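Local atomic coordinates of polyketide synthase PksL (Bacillus subtilis, PDB entry 5E1V), a protein that probably removes water from beta-hydroxyacyl intermediates, leaving a double bond, as the monomeric dehydratase domain of a trans-AT polyketide synthase split module linked to bacillaene. Residues Val23-Leu32 / Gln212-Tyr220; Arg243-Leu253 / Glu265-Leu273. All blocks are in the same frame, centred on the assembly; numbering follows the deposited sequence.

How the contacts relate
Contacts 1 and 2 have centres about 13 Å apart and follow one another along the chain, contact 1 closing at Y220 before contact 2 opens at R243. The halves of contact 1 come from the two family regions of this double-hotdog dehydratase, so 23-32 / 212-220 joins the N-terminal part to the C-terminal part. Contact 2 lies wholly in the latter and is a local hairpin pairing. They meet directly, because strands 215-225 and 262-273 are neighbours in the sheet: F219 O lies 2.7 Å from T270 N, and L216 O 2.8 Å from K272 N, both probable hydrogen bonds. Strand 215-225 thus connects the hairpin to 23-32, a tight turn and short strand leading toward helix 34-44.

Contact 1 (Val23-Leu32 / Gln212-Tyr220); sequences VYGQNVLPGL and QRLYLPLFY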
# COMPACT_ATOMS: atom_id res chain seq x y z
N VAL A 23 -4.96 12.54 7.11
CA VAL A 23 -5.59 12.95 5.85
C VAL A 23 -6.78 13.91 6.10
O VAL A 23 -7.80 13.53 6.70
CB VAL A 23 -6.16 11.71 5.11
CG1 VAL A 23 -6.94 12.08 3.84
CG2 VAL A 23 -5.06 10.68 4.81
N TYR A 24 -6.66 15.14 5.63
CA TYR A 24 -7.64 16.21 5.95
C TYR A 24 -7.92 16.22 7.46
O TYR A 24 -9.05 16.13 7.90
CB TYR A 24 -8.93 16.03 5.13
CG TYR A 24 -8.75 16.24 3.68
CD1 TYR A 24 -8.21 17.41 3.19
CD2 TYR A 24 -9.10 15.27 2.77
CE1 TYR A 24 -8.02 17.61 1.84
CE2 TYR A 24 -8.94 15.48 1.41
CZ TYR A 24 -8.39 16.66 0.95
OH TYR A 24 -8.18 16.86 -0.41
N GLY A 25 -6.83 16.31 8.22
CA GLY A 25 -6.79 16.17 9.65
C GLY A 25 -7.34 14.94 10.38
O GLY A 25 -7.46 14.97 11.59
N GLN A 26 -7.65 13.85 9.70
CA GLN A 26 -8.08 12.63 10.42
C GLN A 26 -7.02 11.53 10.31
O GLN A 26 -6.40 11.39 9.27
CB GLN A 26 -9.38 12.09 9.79
CG GLN A 26 -10.37 13.21 9.51
CD GLN A 26 -11.79 12.72 9.25
OE1 GLN A 26 -12.50 13.27 8.40
NE2 GLN A 26 -12.22 11.70 10.00
N ASN A 27 -6.80 10.77 11.39
CA ASN A 27 -5.82 9.66 11.34
C ASN A 27 -6.44 8.53 10.50
O ASN A 27 -7.56 8.11 10.80
CB ASN A 27 -5.49 9.20 12.78
CG ASN A 27 -4.69 10.23 13.51
OD1 ASN A 27 -3.46 10.29 13.41
ND2 ASN A 27 -5.38 11.13 14.12
N VAL A 28 -5.74 8.01 9.49
CA VAL A 28 -6.27 7.04 8.60
C VAL A 28 -5.30 5.90 8.40
O VAL A 28 -4.11 6.11 8.17
CB VAL A 28 -6.48 7.70 7.18
CG1 VAL A 28 -6.78 6.67 6.10
CG2 VAL A 28 -7.59 8.65 7.22
N LEU A 29 -5.77 4.69 8.51
CA LEU A 29 -4.94 3.59 8.08
C LEU A 29 -4.71 3.67 6.54
O LEU A 29 -5.69 3.63 5.77
CB LEU A 29 -5.60 2.27 8.46
CG LEU A 29 -4.71 1.09 8.08
CD1 LEU A 29 -3.41 0.99 8.87
CD2 LEU A 29 -5.44 -0.22 8.03
N PRO A 30 -3.46 3.78 6.10
CA PRO A 30 -3.29 3.84 4.64
C PRO A 30 -3.91 2.61 4.00
O PRO A 30 -3.80 1.48 4.46
CB PRO A 30 -1.76 3.92 4.41
CG PRO A 30 -1.18 4.26 5.73
CD PRO A 30 -2.15 3.77 6.78
N GLY A 31 -4.67 2.87 2.95
CA GLY A 31 -5.32 1.79 2.26
C GLY A 31 -4.31 0.78 1.75
O GLY A 31 -4.65 -0.33 1.58
N LEU A 32 -3.09 1.19 1.45
CA LEU A 32 -2.04 0.28 0.90
C LEU A 32 -1.47 -0.68 2.00
O LEU A 32 -0.79 -1.63 1.69
CB LEU A 32 -0.92 1.05 0.24
CG LEU A 32 -1.36 1.66 -1.12
CD1 LEU A 32 -0.29 2.63 -1.56
CD2 LEU A 32 -1.50 0.54 -2.13
N GLN A 212 -5.66 20.00 -6.57
CA GLN A 212 -5.07 19.80 -5.24
C GLN A 212 -5.84 18.84 -4.28
O GLN A 212 -5.31 18.58 -3.20
CB GLN A 212 -4.80 21.13 -4.48
CG GLN A 212 -3.99 22.21 -5.18
CD GLN A 212 -2.46 22.00 -5.19
OE1 GLN A 212 -1.79 22.11 -4.16
NE2 GLN A 212 -1.90 21.77 -6.38
N ARG A 213 -7.04 18.37 -4.63
CA ARG A 213 -7.77 17.42 -3.78
C ARG A 213 -7.04 16.10 -3.86
O ARG A 213 -6.63 15.72 -4.95
CB ARG A 213 -9.18 17.12 -4.27
CG ARG A 213 -10.30 17.89 -3.61
CD ARG A 213 -10.59 19.14 -4.37
NE ARG A 213 -10.73 18.94 -5.82
CZ ARG A 213 -11.87 18.85 -6.50
NH1 ARG A 213 -13.05 18.95 -5.91
NH2 ARG A 213 -11.83 18.67 -7.82
N LEU A 214 -6.93 15.40 -2.74
CA LEU A 214 -6.21 14.13 -2.72
C LEU A 214 -6.94 13.02 -3.44
O LEU A 214 -8.18 13.02 -3.53
CB LEU A 214 -5.99 13.73 -1.25
CG LEU A 214 -5.22 14.71 -0.38
CD1 LEU A 214 -5.28 14.32 1.10
CD2 LEU A 214 -3.78 14.84 -0.84
N TYR A 215 -6.20 12.01 -3.92
CA TYR A 215 -6.81 10.81 -4.45
C TYR A 215 -6.46 9.65 -3.48
O TYR A 215 -5.29 9.35 -3.35
CB TYR A 215 -6.24 10.43 -5.82
CG TYR A 215 -6.46 11.45 -6.89
CD1 TYR A 215 -7.43 11.24 -7.88
CD2 TYR A 215 -5.70 12.61 -6.92
CE1 TYR A 215 -7.66 12.20 -8.87
CE2 TYR A 215 -5.92 13.57 -7.90
CZ TYR A 215 -6.90 13.35 -8.87
OH TYR A 215 -7.11 14.29 -9.86
N LEU A 216 -7.46 9.00 -2.90
CA LEU A 216 -7.25 7.89 -1.93
C LEU A 216 -7.43 6.56 -2.62
O LEU A 216 -8.14 6.47 -3.66
CB LEU A 216 -8.23 8.01 -0.79
CG LEU A 216 -7.96 9.24 0.09
CD1 LEU A 216 -8.98 9.25 1.22
CD2 LEU A 216 -6.53 9.35 0.64
N PRO A 217 -6.81 5.51 -2.08
CA PRO A 217 -7.02 4.21 -2.68
C PRO A 217 -8.47 3.75 -2.73
O PRO A 217 -9.29 4.02 -1.82
CB PRO A 217 -6.18 3.28 -1.78
CG PRO A 217 -4.99 4.13 -1.41
CD PRO A 217 -5.67 5.47 -1.11
N LEU A 218 -8.76 3.10 -3.85
CA LEU A 218 -10.07 2.58 -4.18
C LEU A 218 -10.01 1.09 -4.54
O LEU A 218 -10.81 0.34 -4.07
CB LEU A 218 -10.63 3.32 -5.38
CG LEU A 218 -12.00 2.73 -5.86
CD1 LEU A 218 -13.13 2.92 -4.85
CD2 LEU A 218 -12.45 3.20 -7.26
N PHE A 219 -9.11 0.72 -5.41
CA PHE A 219 -9.03 -0.62 -6.03
C PHE A 219 -7.63 -1.05 -6.49
O PHE A 219 -6.90 -0.27 -7.12
CB PHE A 219 -9.99 -0.66 -7.26
CG PHE A 219 -10.10 -1.99 -7.95
CD1 PHE A 219 -11.02 -2.94 -7.56
CD2 PHE A 219 -9.40 -2.21 -9.13
CE1 PHE A 219 -11.15 -4.15 -8.25
CE2 PHE A 219 -9.53 -3.40 -9.83
CZ PHE A 219 -10.36 -4.40 -9.38
N TYR A 220 -7.31 -2.36 -6.26
CA TYR A 220 -6.12 -3.01 -6.71
C TYR A 220 -6.58 -4.14 -7.57
O TYR A 220 -7.27 -4.99 -7.09
CB TYR A 220 -5.21 -3.65 -5.56
CG TYR A 220 -4.95 -2.78 -4.36
CD1 TYR A 220 -5.02 -1.41 -4.48
CD2 TYR A 220 -4.68 -3.34 -3.05
CE1 TYR A 220 -4.86 -0.56 -3.40
CE2 TYR A 220 -4.56 -2.46 -1.95
CZ TYR A 220 -4.64 -1.09 -2.14
OH TYR A 220 -4.53 -0.08 -1.18
O HOH W 1 -5.73 18.55 -0.77
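Two tyrosine hydroxyls, Y24 from one segment and Y220 from the other, reach across to main-chain atoms where no strand pairing joins 23-32 to 212-220. Y24 OH accepts the N-H of L214 (N to OH 3.0 Å, 166° at the hydrogen) and gives its own proton to a water that in turn donates to Q212 O. A phenol suits this place because its rigid ring carries one group that can accept and donate at once. The methyl L214 CD1 sits over one face of the Y24 ring, 4.1 Å from the centroid, a CH-pi contact; V23 CG1, anti to the backbone N (chi1 175°), meets the same methyl at 3.9 Å.

At the far end Y220 OH donates to G31 O over 2.8 Å, arriving from above the carbonyl plane, while L32 CD2 packs 3.5 Å from Y220 CZ. G31 needs to be small: a CB there would come within about 3.0 Å of P217 CB. G25, with positive phi, fits the type I' turn of V23 to Q26 that carries Y24.

Segment 23-32 holds G25 and P30 of the HxxxGxxxxP motif of polyketide dehydratases, which begins at H21 and whose histidine is catalytic in relatives; H21, probably its counterpart, is hydrogen-bonded through ND1 to V28 O. L32 leads into helix 34-44 and touches L266 of strand 262-273, and P217 touches F269 of that strand and I59 of strand 53-59.

Contact 2 (Arg243-Leu253 / Glu265-Leu273); sequences RREKELIYVTL and ELKNFTSKL
V251 and F269 face each other in an antiparallel beta hairpin, strands 248-256 and 262-273, within the C-terminal hotdog region. Main-chain bonds set the register: I249 pairs with S271 and L253 with L266 through two bonds each, and L273 N donates to E247 O. Between V251 and L253 the register slips by one residue, a beta bulge. V251 N donates to F269 O beside it; the return bond is weak. N268, with positive phi, turns its N-H there to T252 OG1 (3.0 Å, 176° at the hydrogen). Threonine suits the position because OG1, set beside its own backbone N (chi1 -80°), supplies an acceptor where the regular pairing lapses.

Polar side chains gather over the Y250 side of the sheet. R243 NH2 donates to N268 OD1 at 3.2 Å, nearly straight; the oxygen lies in the guanidinium plane, but the nitrogen stands above the amide plane, the two planes being almost perpendicular. R243 NE forms a salt bridge with E245 OE2, 3.0 Å away, although its hydrogen bond is weak. The Y250 ring is held on both faces, R243 NE lying 3.7 Å above one and T270 CG2 over the other, 4.2 Å from the centroid. A leucine at R243 would probably leave N268 OD1 and the carboxylate of E245 without this donor and charge partner.

Apolar packing fills the other side, where I249, V251 and L253 lie against residues of helix 190-203, among them A200 and S196. Methyls of V251 and L253 pack on the F269 ring too, while small S271 fits beside I249 CG1. V251 CG2 meets F269 CD2 at 3.7 Å, the two side chains running alongside each other. L253 CD1 touches two partners, L266 CD2 and F269 CD2, each 4.1 Å away.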
# COMPACT_ATOMS: atom_id res chain seq x y z
N ARG A 243 -2.36 6.68 -15.76
CA ARG A 243 -3.30 7.48 -16.49
C ARG A 243 -4.26 8.14 -15.52
O ARG A 243 -4.34 7.74 -14.36
CB ARG A 243 -3.98 6.63 -17.57
CG ARG A 243 -5.25 5.92 -17.17
CD ARG A 243 -5.62 4.86 -18.18
NE ARG A 243 -6.20 3.67 -17.54
CZ ARG A 243 -5.50 2.79 -16.83
NH1 ARG A 243 -4.19 2.95 -16.65
NH2 ARG A 243 -6.10 1.74 -16.28
N ARG A 244 -4.90 9.22 -15.96
CA ARG A 244 -6.09 9.78 -15.26
C ARG A 244 -7.35 9.79 -16.12
O ARG A 244 -7.31 10.25 -17.27
CB ARG A 244 -5.83 11.21 -14.78
CG ARG A 244 -7.02 11.85 -14.03
CD ARG A 244 -6.71 13.28 -13.62
NE ARG A 244 -6.65 14.15 -14.80
CZ ARG A 244 -7.73 14.61 -15.43
NH1 ARG A 244 -8.95 14.36 -14.98
NH2 ARG A 244 -7.59 15.36 -16.52
N GLU A 245 -8.45 9.29 -15.57
CA GLU A 245 -9.77 9.35 -16.17
C GLU A 245 -10.72 10.02 -15.18
O GLU A 245 -11.12 9.41 -14.17
CB GLU A 245 -10.26 7.95 -16.57
CG GLU A 245 -9.33 7.27 -17.59
CD GLU A 245 -9.67 5.81 -17.89
OE1 GLU A 245 -10.85 5.44 -17.81
OE2 GLU A 245 -8.73 5.04 -18.21
N LYS A 246 -11.05 11.28 -15.47
CA LYS A 246 -11.84 12.17 -14.62
C LYS A 246 -11.41 12.18 -13.13
O LYS A 246 -10.36 12.72 -12.77
CB LYS A 246 -13.34 11.84 -14.78
CG LYS A 246 -13.85 12.05 -16.21
CD LYS A 246 -15.36 12.27 -16.25
CE LYS A 246 -15.73 13.38 -17.23
NZ LYS A 246 -15.25 13.08 -18.61
N GLU A 247 -12.23 11.53 -12.33
CA GLU A 247 -12.14 11.34 -10.87
C GLU A 247 -11.16 10.22 -10.41
O GLU A 247 -10.88 10.08 -9.18
CB GLU A 247 -13.56 10.90 -10.45
CG GLU A 247 -14.10 11.40 -9.14
CD GLU A 247 -14.71 12.80 -9.18
OE1 GLU A 247 -14.05 13.75 -9.70
OE2 GLU A 247 -15.82 12.96 -8.62
N LEU A 248 -10.65 9.43 -11.38
CA LEU A 248 -9.84 8.22 -11.09
C LEU A 248 -8.49 8.23 -11.71
O LEU A 248 -8.35 8.62 -12.89
CB LEU A 248 -10.52 6.96 -11.61
CG LEU A 248 -11.90 6.79 -11.04
CD1 LEU A 248 -12.65 5.73 -11.81
CD2 LEU A 248 -11.92 6.49 -9.54
N ILE A 249 -7.48 7.80 -10.94
CA ILE A 249 -6.11 7.65 -11.42
C ILE A 249 -5.74 6.20 -11.26
O ILE A 249 -6.29 5.52 -10.36
CB ILE A 249 -5.09 8.55 -10.70
CG1 ILE A 249 -5.05 8.29 -9.18
CG2 ILE A 249 -5.43 10.02 -10.95
CD1 ILE A 249 -3.78 8.76 -8.49
N TYR A 250 -4.84 5.75 -12.14
CA TYR A 250 -4.41 4.37 -12.25
C TYR A 250 -2.93 4.36 -12.42
O TYR A 250 -2.37 5.19 -13.13
CB TYR A 250 -5.01 3.68 -13.50
CG TYR A 250 -6.52 3.74 -13.66
CD1 TYR A 250 -7.15 4.91 -14.12
CD2 TYR A 250 -7.32 2.63 -13.44
CE1 TYR A 250 -8.52 4.97 -14.27
CE2 TYR A 250 -8.69 2.68 -13.61
CZ TYR A 250 -9.27 3.86 -14.04
OH TYR A 250 -10.60 3.91 -14.23
N VAL A 251 -2.24 3.43 -11.75
CA VAL A 251 -0.82 3.26 -11.91
C VAL A 251 -0.51 1.78 -11.67
O VAL A 251 -1.30 1.07 -11.09
CB VAL A 251 -0.01 4.05 -10.88
CG1 VAL A 251 -0.26 5.53 -11.04
CG2 VAL A 251 -0.43 3.66 -9.46
N THR A 252 0.66 1.34 -12.11
CA THR A 252 1.08 -0.03 -11.90
C THR A 252 2.45 0.11 -11.22
O THR A 252 3.34 0.79 -11.73
CB THR A 252 1.10 -0.94 -13.17
OG1 THR A 252 -0.22 -1.40 -13.48
CG2 THR A 252 1.93 -2.21 -12.86
N LEU A 253 2.59 -0.49 -10.03
CA LEU A 253 3.81 -0.38 -9.23
C LEU A 253 4.64 -1.66 -9.36
O LEU A 253 4.14 -2.74 -9.09
CB LEU A 253 3.46 -0.13 -7.71
CG LEU A 253 2.63 1.10 -7.30
CD1 LEU A 253 2.34 1.17 -5.76
CD2 LEU A 253 3.20 2.42 -7.86
N GLU A 265 4.56 -7.02 -7.92
CA GLU A 265 3.86 -6.02 -8.70
C GLU A 265 2.47 -5.79 -8.21
O GLU A 265 1.72 -6.73 -8.01
CB GLU A 265 3.77 -6.45 -10.17
CG GLU A 265 3.09 -5.41 -11.08
CD GLU A 265 3.19 -5.82 -12.56
OE1 GLU A 265 4.18 -5.46 -13.21
OE2 GLU A 265 2.34 -6.55 -13.03
N LEU A 266 2.12 -4.50 -8.05
CA LEU A 266 0.72 -4.10 -7.81
C LEU A 266 0.14 -3.59 -9.09
O LEU A 266 0.47 -2.45 -9.50
CB LEU A 266 0.61 -2.98 -6.74
CG LEU A 266 -0.75 -2.66 -6.16
CD1 LEU A 266 -1.40 -3.78 -5.41
CD2 LEU A 266 -0.65 -1.51 -5.23
N LYS A 267 -0.70 -4.39 -9.72
CA LYS A 267 -1.25 -3.95 -11.05
C LYS A 267 -2.52 -3.13 -10.96
O LYS A 267 -3.47 -3.49 -10.27
CB LYS A 267 -1.40 -5.21 -11.91
CG LYS A 267 -1.87 -5.02 -13.36
CD LYS A 267 -1.62 -6.35 -14.11
CE LYS A 267 -2.20 -6.34 -15.54
NZ LYS A 267 -1.93 -5.04 -16.20
N ASN A 268 -2.58 -2.00 -11.69
CA ASN A 268 -3.75 -1.08 -11.70
C ASN A 268 -4.22 -0.69 -10.31
O ASN A 268 -5.34 -0.88 -9.93
CB ASN A 268 -4.85 -1.62 -12.58
CG ASN A 268 -4.57 -1.29 -14.05
OD1 ASN A 268 -4.34 -0.13 -14.38
ND2 ASN A 268 -4.53 -2.30 -14.90
N PHE A 269 -3.28 -0.16 -9.57
CA PHE A 269 -3.58 0.58 -8.34
C PHE A 269 -4.37 1.84 -8.74
O PHE A 269 -3.82 2.79 -9.32
CB PHE A 269 -2.30 0.91 -7.60
CG PHE A 269 -2.46 1.87 -6.47
CD1 PHE A 269 -3.63 1.97 -5.80
CD2 PHE A 269 -1.41 2.67 -6.08
CE1 PHE A 269 -3.77 2.86 -4.75
CE2 PHE A 269 -1.56 3.60 -5.07
CZ PHE A 269 -2.77 3.68 -4.40
N THR A 270 -5.66 1.78 -8.40
CA THR A 270 -6.67 2.82 -8.72
C THR A 270 -7.03 3.59 -7.44
O THR A 270 -7.45 2.99 -6.40
CB THR A 270 -8.00 2.22 -9.21
OG1 THR A 270 -7.76 1.21 -10.23
CG2 THR A 270 -8.90 3.34 -9.76
N SER A 271 -6.99 4.92 -7.54
CA SER A 271 -7.39 5.83 -6.48
C SER A 271 -8.42 6.84 -7.00
O SER A 271 -8.56 7.05 -8.21
CB SER A 271 -6.13 6.60 -6.01
OG SER A 271 -5.15 5.70 -5.52
N LYS A 272 -9.15 7.45 -6.08
CA LYS A 272 -10.32 8.26 -6.43
C LYS A 272 -10.24 9.57 -5.73
O LYS A 272 -9.86 9.65 -4.57
CB LYS A 272 -11.61 7.57 -6.05
CG LYS A 272 -12.90 8.34 -6.42
CD LYS A 272 -14.16 7.59 -6.00
CE LYS A 272 -14.53 7.89 -4.55
NZ LYS A 272 -15.47 6.88 -3.97
N LEU A 273 -10.57 10.63 -6.47
CA LEU A 273 -10.55 11.97 -5.92
C LEU A 273 -11.40 12.13 -4.69
O LEU A 273 -12.57 11.70 -4.68
CB LEU A 273 -11.07 12.93 -7.02
CG LEU A 273 -10.99 14.43 -6.89
CD1 LEU A 273 -9.56 14.92 -6.97
CD2 LEU A 273 -11.80 14.96 -8.07